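Local coordinates for beta-L-arabinobiosidase (Bacteroides thetaiotaomicron, PDB 5MQR), which probably hydrolyses glycosidic linkages during the breakdown of plant pectin by a gut bacterium, as a large multidomain glycosidase, at residues 944-948 against 994-1000; 985-989 against 1005-1009. All blocks are in the same frame, centred on the assembly; numbering follows the deposited sequence.

Both contacts involve one long loop, between strand 991-992 and helix 1022-1029, in the glycoside hydrolase domain, and they illustrate how one loop can be held by two separate parts of the chain. Their centres are about 9 Å apart, and their segments alternate along the chain. In interaction 1 residues 994-1000 meet the entry to helix 948-964; in interaction 2 residues 1005-1009 turn back onto 985-989. The two join directly: Tyr997 O and Leu1006 N, 2.9 Å apart, form a probable hydrogen bond, and CZ3 of Trp1005 packs 3.3 Å from C of Gly995. Interaction 1 is nearer the bound buffer molecule HEPES, the side chain of Glu996 lying about 6 Å from it, against about 14 Å for Gly1008.

Interaction 1: residues 944-948 against 994-1000; sequences GAIWP and IGEYLDE
Tyr997 lies against the indole of Trp947 in a close-fitting part of this buried contact. Its methylene leads: CB of Tyr997 sits 3.5 Å from the centroid of the Trp947 five-membered ring, almost on the ring normal, a CH-pi contact over the face. The phenol ring then leaves over the NE1-CE2-CZ2 border of the indole, with CG of Tyr997 nearest CE2 and CZ2 of Trp947 and CD2 close to NE1. The planes differ by just 19°, but the offset is large and little of one ring covers the other. With CG of Tyr997 between its own backbone N and carbonyl carbon (chi1 75°), the ring also presents an edge to Ala945, whose CB is 3.6 Å from CD2 of Tyr997. Glu941 takes the polar ends of the pair, its backbone O bonding NE1 of Trp947 and its carboxylate the hydroxyl of Tyr997.

Next to the rings the backbones form a single antiparallel bridge, a hydrogen-bonded pair: Ile946 N gives to Leu998 O (3.0 Å), and Leu998 N to Ile946 O (2.9 Å). This lone bridge fastens a loop to the start of helix 948-964, where Trp947 is the N-cap residue, in an MGH1-like glycoside hydrolase domain, probably an (alpha/alpha)6 barrel, as the name six-hairpin glycosidase suggests. CB of Ile946 meets CG of Leu998 at 3.8 Å, while CG1 and CD1 of Ile946 reach CA and CB of Glu1000, whose carboxylate turns to Arg933.

Packing gives way at partly exposed Asp999. Its side chain sets out away from residues 944-948, and its carboxylate instead pairs with Arg933 and accepts from the backbone N atoms of Val1001 and Thr1002.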
ATOM      1  N   GLY A 944     -33.632   3.171  31.062  1.00 26.30           N
ATOM      2  CA  GLY A 944     -33.940   2.907  29.661  1.00 26.20           C
ATOM      3  C   GLY A 944     -33.243   3.741  28.611  1.00 25.60           C
ATOM      4  O   GLY A 944     -32.931   3.231  27.544  1.00 25.95           O
ATOM      5  N   ALA A 945     -33.000   5.017  28.899  1.00 25.34           N
ATOM      6  CA  ALA A 945     -32.355   5.922  27.948  1.00 24.94           C
ATOM      7  C   ALA A 945     -30.996   5.387  27.508  1.00 24.02           C
ATOM      8  O   ALA A 945     -30.430   4.516  28.174  1.00 23.91           O
ATOM      9  CB  ALA A 945     -32.200   7.310  28.578  1.00 25.13           C
ATOM     10  N   ILE A 946     -30.462   5.921  26.410  1.00 23.69           N
ATOM     11  CA  ILE A 946     -29.158   5.474  25.891  1.00 23.03           C
ATOM     12  C   ILE A 946     -28.079   6.231  26.638  1.00 23.10           C
ATOM     13  O   ILE A 946     -28.091   7.460  26.683  1.00 23.33           O
ATOM     14  CB  ILE A 946     -29.023   5.699  24.376  1.00 22.87           C
ATOM     15  CG1 ILE A 946     -30.130   4.950  23.641  1.00 23.32           C
ATOM     16  CG2 ILE A 946     -27.652   5.269  23.850  1.00 22.19           C
ATOM     17  CD1 ILE A 946     -30.094   5.105  22.144  1.00 23.36           C
ATOM     18  N   TRP A 947     -27.164   5.475  27.240  1.00 23.23           N
ATOM     19  CA  TRP A 947     -25.978   6.002  27.937  1.00 22.86           C
ATOM     20  C   TRP A 947     -24.731   5.449  27.218  1.00 22.56           C
ATOM     21  O   TRP A 947     -24.518   4.234  27.192  1.00 23.03           O
ATOM     22  CB  TRP A 947     -25.960   5.547  29.398  1.00 23.01           C
ATOM     23  CG  TRP A 947     -26.842   6.336  30.294  1.00 23.28           C
ATOM     24  CD1 TRP A 947     -28.189   6.144  30.508  1.00 23.56           C
ATOM     25  CD2 TRP A 947     -26.464   7.444  31.107  1.00 23.30           C
ATOM     26  NE1 TRP A 947     -28.664   7.074  31.381  1.00 23.66           N
ATOM     27  CE2 TRP A 947     -27.629   7.886  31.776  1.00 23.71           C
ATOM     28  CE3 TRP A 947     -25.258   8.121  31.326  1.00 23.05           C
ATOM     29  CZ2 TRP A 947     -27.616   8.973  32.665  1.00 23.73           C
ATOM     30  CZ3 TRP A 947     -25.240   9.192  32.205  1.00 23.33           C
ATOM     31  CH2 TRP A 947     -26.416   9.618  32.861  1.00 23.73           C
ATOM     32  N   PRO A 948     -23.903   6.324  26.627  1.00 21.97           N
ATOM     33  CA  PRO A 948     -22.681   5.805  26.007  1.00 21.57           C
ATOM     34  C   PRO A 948     -21.809   4.951  26.937  1.00 21.53           C
ATOM     35  O   PRO A 948     -21.214   3.983  26.469  1.00 21.34           O
ATOM     36  CB  PRO A 948     -21.953   7.079  25.533  1.00 21.71           C
ATOM     37  CG  PRO A 948     -23.067   8.045  25.254  1.00 21.85           C
ATOM     38  CD  PRO A 948     -24.175   7.716  26.239  1.00 22.04           C
ATOM     39  N   ILE A 994     -20.521  14.529  22.061  1.00 22.23           N
ATOM     40  CA  ILE A 994     -20.582  13.437  23.024  1.00 22.04           C
ATOM     41  C   ILE A 994     -21.024  14.070  24.341  1.00 22.91           C
ATOM     42  O   ILE A 994     -20.300  14.889  24.951  1.00 23.03           O
ATOM     43  CB  ILE A 994     -19.269  12.624  23.155  1.00 21.31           C
ATOM     44  CG1 ILE A 994     -19.414  11.468  24.162  1.00 21.74           C
ATOM     45  CG2 ILE A 994     -18.086  13.478  23.579  1.00 21.45           C
ATOM     46  CD1 ILE A 994     -20.498  10.464  23.819  1.00 21.70           C
ATOM     47  N   GLY A 995     -22.244  13.709  24.732  1.00 23.07           N
ATOM     48  CA  GLY A 995     -22.878  14.164  25.961  1.00 23.38           C
ATOM     49  C   GLY A 995     -23.096  13.024  26.935  1.00 23.18           C
ATOM     50  O   GLY A 995     -22.454  11.972  26.843  1.00 23.02           O
ATOM     51  N   GLU A 996     -24.025  13.238  27.857  1.00 23.40           N
ATOM     52  CA  GLU A 996     -24.221  12.324  28.963  1.00 23.71           C
ATOM     53  C   GLU A 996     -25.107  11.139  28.609  1.00 23.40           C
ATOM     54  O   GLU A 996     -24.718   9.991  28.808  1.00 23.28           O
ATOM     55  CB  GLU A 996     -24.747  13.084  30.174  1.00 24.29           C
ATOM     56  CG  GLU A 996     -23.776  14.147  30.667  1.00 24.51           C
ATOM     57  CD  GLU A 996     -24.325  14.907  31.855  1.00 25.17           C
ATOM     58  OE1 GLU A 996     -24.612  14.282  32.923  1.00 24.80           O
ATOM     59  OE2 GLU A 996     -24.482  16.137  31.691  1.00 25.96           O
ATOM     60  N   TYR A 997     -26.301  11.429  28.114  1.00 23.70           N
ATOM     61  CA  TYR A 997     -27.261  10.408  27.718  1.00 24.12           C
ATOM     62  C   TYR A 997     -28.310  10.997  26.807  1.00 24.18           C
ATOM     63  O   TYR A 997     -28.502  12.214  26.787  1.00 23.79           O
ATOM     64  CB  TYR A 997     -27.902   9.746  28.952  1.00 24.98           C
ATOM     65  CG  TYR A 997     -28.955  10.529  29.738  1.00 25.46           C
ATOM     66  CD1 TYR A 997     -28.725  11.825  30.208  1.00 25.94           C
ATOM     67  CD2 TYR A 997     -30.162   9.929  30.074  1.00 26.54           C
ATOM     68  CE1 TYR A 997     -29.690  12.503  30.951  1.00 26.37           C
ATOM     69  CE2 TYR A 997     -31.133  10.592  30.816  1.00 26.82           C
ATOM     70  CZ  TYR A 997     -30.901  11.879  31.252  1.00 26.94           C
ATOM     71  OH  TYR A 997     -31.879  12.512  32.008  1.00 27.08           O
ATOM     72  N   LEU A 998     -28.989  10.134  26.054  1.00 24.76           N
ATOM     73  CA  LEU A 998     -29.935  10.600  25.035  1.00 25.22           C
ATOM     74  C   LEU A 998     -31.186   9.736  24.920  1.00 25.30           C
ATOM     75  O   LEU A 998     -31.215   8.570  25.331  1.00 25.56           O
ATOM     76  CB  LEU A 998     -29.233  10.659  23.666  1.00 25.48           C
ATOM     77  CG  LEU A 998     -28.740   9.299  23.162  1.00 26.30           C
ATOM     78  CD1 LEU A 998     -29.208   9.046  21.743  1.00 27.13           C
ATOM     79  CD2 LEU A 998     -27.232   9.114  23.259  1.00 26.46           C
ATOM     80  N   ASP A 999     -32.198  10.330  24.315  1.00 25.35           N
ATOM     81  CA  ASP A 999     -33.472   9.686  24.073  1.00 25.81           C
ATOM     82  C   ASP A 999     -33.318   8.598  23.001  1.00 25.60           C
ATOM     83  O   ASP A 999     -32.777   8.850  21.928  1.00 24.94           O
ATOM     84  CB  ASP A 999     -34.495  10.739  23.647  1.00 26.37           C
ATOM     85  CG  ASP A 999     -35.889  10.184  23.552  1.00 27.30           C
ATOM     86  OD1 ASP A 999     -36.143   9.313  22.687  1.00 27.86           O
ATOM     87  OD2 ASP A 999     -36.735  10.592  24.357  1.00 27.60           O
ATOM     88  N   GLU A1000     -33.776   7.389  23.322  1.00 25.55           N
ATOM     89  CA  GLU A1000     -33.566   6.214  22.475  1.00 25.81           C
ATOM     90  C   GLU A1000     -34.352   6.239  21.157  1.00 26.21           C
ATOM     91  O   GLU A1000     -33.917   5.636  20.158  1.00 25.79           O
ATOM     92  CB  GLU A1000     -33.862   4.909  23.253  1.00 26.28           C
ATOM     93  CG  GLU A1000     -35.342   4.521  23.428  1.00 27.26           C
ATOM     94  CD  GLU A1000     -36.145   5.365  24.433  1.00 27.86           C
ATOM     95  OE1 GLU A1000     -35.552   6.170  25.207  1.00 27.66           O
ATOM     96  OE2 GLU A1000     -37.398   5.201  24.470  1.00 29.03           O
TER

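Interaction 2: residues 985-989 against 1005-1009; sequences SQYHR and WLKGD
One oxygen of Asp1009 is gripped by two consecutive residues from opposite faces of its carboxylate plane: OD1 accepts from His988 NE2 at 3.0 Å and from Arg989 NE at 2.8 Å. The histidine meets OD1 nearly along the C-O direction and holds it close to its own ring plane. The arginine comes side-on. Its NE-H points almost straight at OD1 (177°), and NH2 reaches OD2 of Asp1009 at 2.7 Å, completing a two-pronged salt bridge on the syn sides of both oxygens, with each donor somewhat out of the carboxylate plane.

With CG anti to the backbone N (chi1 -179°), His988 carries on in the direction its side chain sets out and puts its ring between Trp1005 and Asp1009. Its other nitrogen, ND1, shares a water with the backbone N of Trp1005, and CE1 passes 3.6 Å from O of Gly1008. Replacing the histidine with an alanine would probably cost OD1 of Asp1009 its histidine donor and take from the bridging water its link to this strand.

Structurally, the contact joins the first strand of the short hairpin 987-988/991-992 to a type I beta turn running from Trp1005 to Gly1008. Trp1005 fills the inner side, where NE1 divides its hydrogen between two carbonyls: Ser985 O at 3.0 Å and Tyr987 O at 3.2 Å, both weak, bent bonds. The Tyr987 oxygen lies at the indole edge, in its plane.

Toward solvent, then, directional ionic bonds replace the weak bonds of the buried indole, and the two donors around OD1 are likely to favour a deprotonated Asp1009.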
ATOM      1  N   SER A 985     -25.649   8.815  16.617  1.00 19.68           N
ATOM      2  CA  SER A 985     -26.156   9.437  17.831  1.00 20.39           C
ATOM      3  C   SER A 985     -25.264  10.573  18.351  1.00 20.11           C
ATOM      4  O   SER A 985     -25.750  11.415  19.062  1.00 19.55           O
ATOM      5  CB  SER A 985     -26.358   8.404  18.960  1.00 20.43           C
ATOM      6  OG  SER A 985     -25.122   8.026  19.574  1.00 20.01           O
ATOM      7  N   GLN A 986     -23.981  10.582  17.979  1.00 20.21           N
ATOM      8  CA  GLN A 986     -23.003  11.528  18.510  1.00 20.22           C
ATOM      9  C   GLN A 986     -22.943  12.824  17.684  1.00 20.35           C
ATOM     10  O   GLN A 986     -21.884  13.255  17.242  1.00 19.36           O
ATOM     11  CB  GLN A 986     -21.631  10.866  18.649  1.00 20.26           C
ATOM     12  CG  GLN A 986     -21.574   9.856  19.798  1.00 20.64           C
ATOM     13  CD  GLN A 986     -20.278   9.056  19.808  1.00 20.95           C
ATOM     14  OE1 GLN A 986     -19.366   9.348  20.580  1.00 21.16           O
ATOM     15  NE2 GLN A 986     -20.189   8.038  18.947  1.00 21.05           N
ATOM     16  N   TYR A 987     -24.113  13.437  17.499  1.00 20.35           N
ATOM     17  CA  TYR A 987     -24.258  14.702  16.818  1.00 20.53           C
ATOM     18  C   TYR A 987     -25.312  15.502  17.557  1.00 20.93           C
ATOM     19  O   TYR A 987     -26.222  14.926  18.187  1.00 21.25           O
ATOM     20  CB  TYR A 987     -24.658  14.517  15.351  1.00 20.51           C
ATOM     21  CG  TYR A 987     -23.539  13.974  14.511  1.00 20.39           C
ATOM     22  CD1 TYR A 987     -23.340  12.606  14.385  1.00 20.22           C
ATOM     23  CD2 TYR A 987     -22.678  14.831  13.839  1.00 20.41           C
ATOM     24  CE1 TYR A 987     -22.294  12.101  13.632  1.00 20.24           C
ATOM     25  CE2 TYR A 987     -21.624  14.335  13.069  1.00 20.30           C
ATOM     26  CZ  TYR A 987     -21.442  12.963  12.970  1.00 20.40           C
ATOM     27  OH  TYR A 987     -20.415  12.452  12.199  1.00 20.95           O
ATOM     28  N   HIS A 988     -25.148  16.815  17.501  1.00 21.04           N
ATOM     29  CA  HIS A 988     -25.997  17.768  18.197  1.00 22.27           C
ATOM     30  C   HIS A 988     -25.872  19.065  17.407  1.00 21.80           C
ATOM     31  O   HIS A 988     -24.763  19.522  17.156  1.00 21.19           O
ATOM     32  CB  HIS A 988     -25.502  17.937  19.644  1.00 22.80           C
ATOM     33  CG  HIS A 988     -26.311  18.876  20.472  1.00 24.21           C
ATOM     34  ND1 HIS A 988     -27.547  18.541  20.984  1.00 25.58           N
ATOM     35  CD2 HIS A 988     -26.049  20.130  20.918  1.00 24.98           C
ATOM     36  CE1 HIS A 988     -28.018  19.553  21.696  1.00 25.64           C
ATOM     37  NE2 HIS A 988     -27.119  20.522  21.686  1.00 25.40           N
ATOM     38  N   ARG A 989     -27.001  19.613  16.969  1.00 22.06           N
ATOM     39  CA  ARG A 989     -27.033  20.850  16.174  1.00 22.55           C
ATOM     40  C   ARG A 989     -26.171  20.737  14.912  1.00 22.36           C
ATOM     41  O   ARG A 989     -25.606  21.738  14.444  1.00 22.73           O
ATOM     42  CB  ARG A 989     -26.624  22.082  17.035  1.00 22.31           C
ATOM     43  CG  ARG A 989     -27.626  22.396  18.131  1.00 22.61           C
ATOM     44  CD  ARG A 989     -27.239  23.601  18.988  1.00 22.71           C
ATOM     45  NE  ARG A 989     -28.319  23.956  19.903  1.00 22.93           N
ATOM     46  CZ  ARG A 989     -29.426  24.620  19.570  1.00 23.17           C
ATOM     47  NH1 ARG A 989     -29.624  25.059  18.329  1.00 23.16           N
ATOM     48  NH2 ARG A 989     -30.353  24.856  20.487  1.00 23.39           N
ATOM     49  N   TRP A1005     -30.246  14.599  22.899  1.00 23.32           N
ATOM     50  CA  TRP A1005     -29.330  14.587  24.047  1.00 23.75           C
ATOM     51  C   TRP A1005     -30.047  15.263  25.210  1.00 24.17           C
ATOM     52  O   TRP A1005     -30.464  16.408  25.112  1.00 23.97           O
ATOM     53  CB  TRP A1005     -28.008  15.272  23.714  1.00 23.19           C
ATOM     54  CG  TRP A1005     -27.114  14.427  22.856  1.00 23.01           C
ATOM     55  CD1 TRP A1005     -26.948  14.513  21.519  1.00 22.79           C
ATOM     56  CD2 TRP A1005     -26.263  13.357  23.298  1.00 22.74           C
ATOM     57  NE1 TRP A1005     -26.061  13.576  21.095  1.00 22.35           N
ATOM     58  CE2 TRP A1005     -25.636  12.839  22.167  1.00 22.29           C
ATOM     59  CE3 TRP A1005     -26.002  12.774  24.542  1.00 22.72           C
ATOM     60  CZ2 TRP A1005     -24.717  11.794  22.238  1.00 22.05           C
ATOM     61  CZ3 TRP A1005     -25.116  11.724  24.604  1.00 22.51           C
ATOM     62  CH2 TRP A1005     -24.481  11.245  23.461  1.00 21.95           C
ATOM     63  N   LEU A1006     -30.221  14.522  26.294  1.00 25.13           N
ATOM     64  CA  LEU A1006     -31.223  14.885  27.300  1.00 26.27           C
ATOM     65  C   LEU A1006     -30.890  16.037  28.260  1.00 26.72           C
ATOM     66  O   LEU A1006     -31.769  16.471  28.980  1.00 28.81           O
ATOM     67  CB  LEU A1006     -31.668  13.645  28.068  1.00 26.41           C
ATOM     68  CG  LEU A1006     -32.504  12.692  27.203  1.00 26.46           C
ATOM     69  CD1 LEU A1006     -32.429  11.252  27.717  1.00 26.37           C
ATOM     70  CD2 LEU A1006     -33.937  13.194  27.114  1.00 26.79           C
ATOM     71  N   LYS A1007     -29.670  16.546  28.272  1.00 26.80           N
ATOM     72  CA  LYS A1007     -29.411  17.853  28.903  1.00 27.78           C
ATOM     73  C   LYS A1007     -29.506  19.030  27.924  1.00 27.64           C
ATOM     74  O   LYS A1007     -29.165  20.152  28.281  1.00 27.60           O
ATOM     75  CB  LYS A1007     -28.042  17.870  29.567  1.00 28.38           C
ATOM     76  CG  LYS A1007     -27.875  16.802  30.632  1.00 29.20           C
ATOM     77  CD  LYS A1007     -28.671  17.111  31.876  1.00 29.93           C
ATOM     78  CE  LYS A1007     -28.333  16.106  32.961  1.00 30.50           C
ATOM     79  NZ  LYS A1007     -28.944  16.481  34.243  1.00 31.08           N
ATOM     80  N   GLY A1008     -29.982  18.805  26.702  1.00 27.34           N
ATOM     81  CA  GLY A1008     -30.082  19.907  25.743  1.00 27.19           C
ATOM     82  C   GLY A1008     -28.764  20.645  25.508  1.00 26.49           C
ATOM     83  O   GLY A1008     -27.721  20.036  25.257  1.00 25.33           O
ATOM     84  N   ASP A1009     -28.816  21.966  25.624  1.00 27.00           N
ATOM     85  CA  ASP A1009     -27.631  22.804  25.383  1.00 27.46           C
ATOM     86  C   ASP A1009     -26.828  23.113  26.661  1.00 27.32           C
ATOM     87  O   ASP A1009     -25.958  23.952  26.612  1.00 27.03           O
ATOM     88  CB  ASP A1009     -28.051  24.113  24.718  1.00 27.45           C
ATOM     89  CG  ASP A1009     -28.697  23.892  23.389  1.00 27.55           C
ATOM     90  OD1 ASP A1009     -28.131  23.148  22.587  1.00 26.72           O
ATOM     91  OD2 ASP A1009     -29.764  24.478  23.129  1.00 28.42           O
TER
HETATM   92  O   HOH W   1     -29.624  16.293  20.564  1.00 23.41           O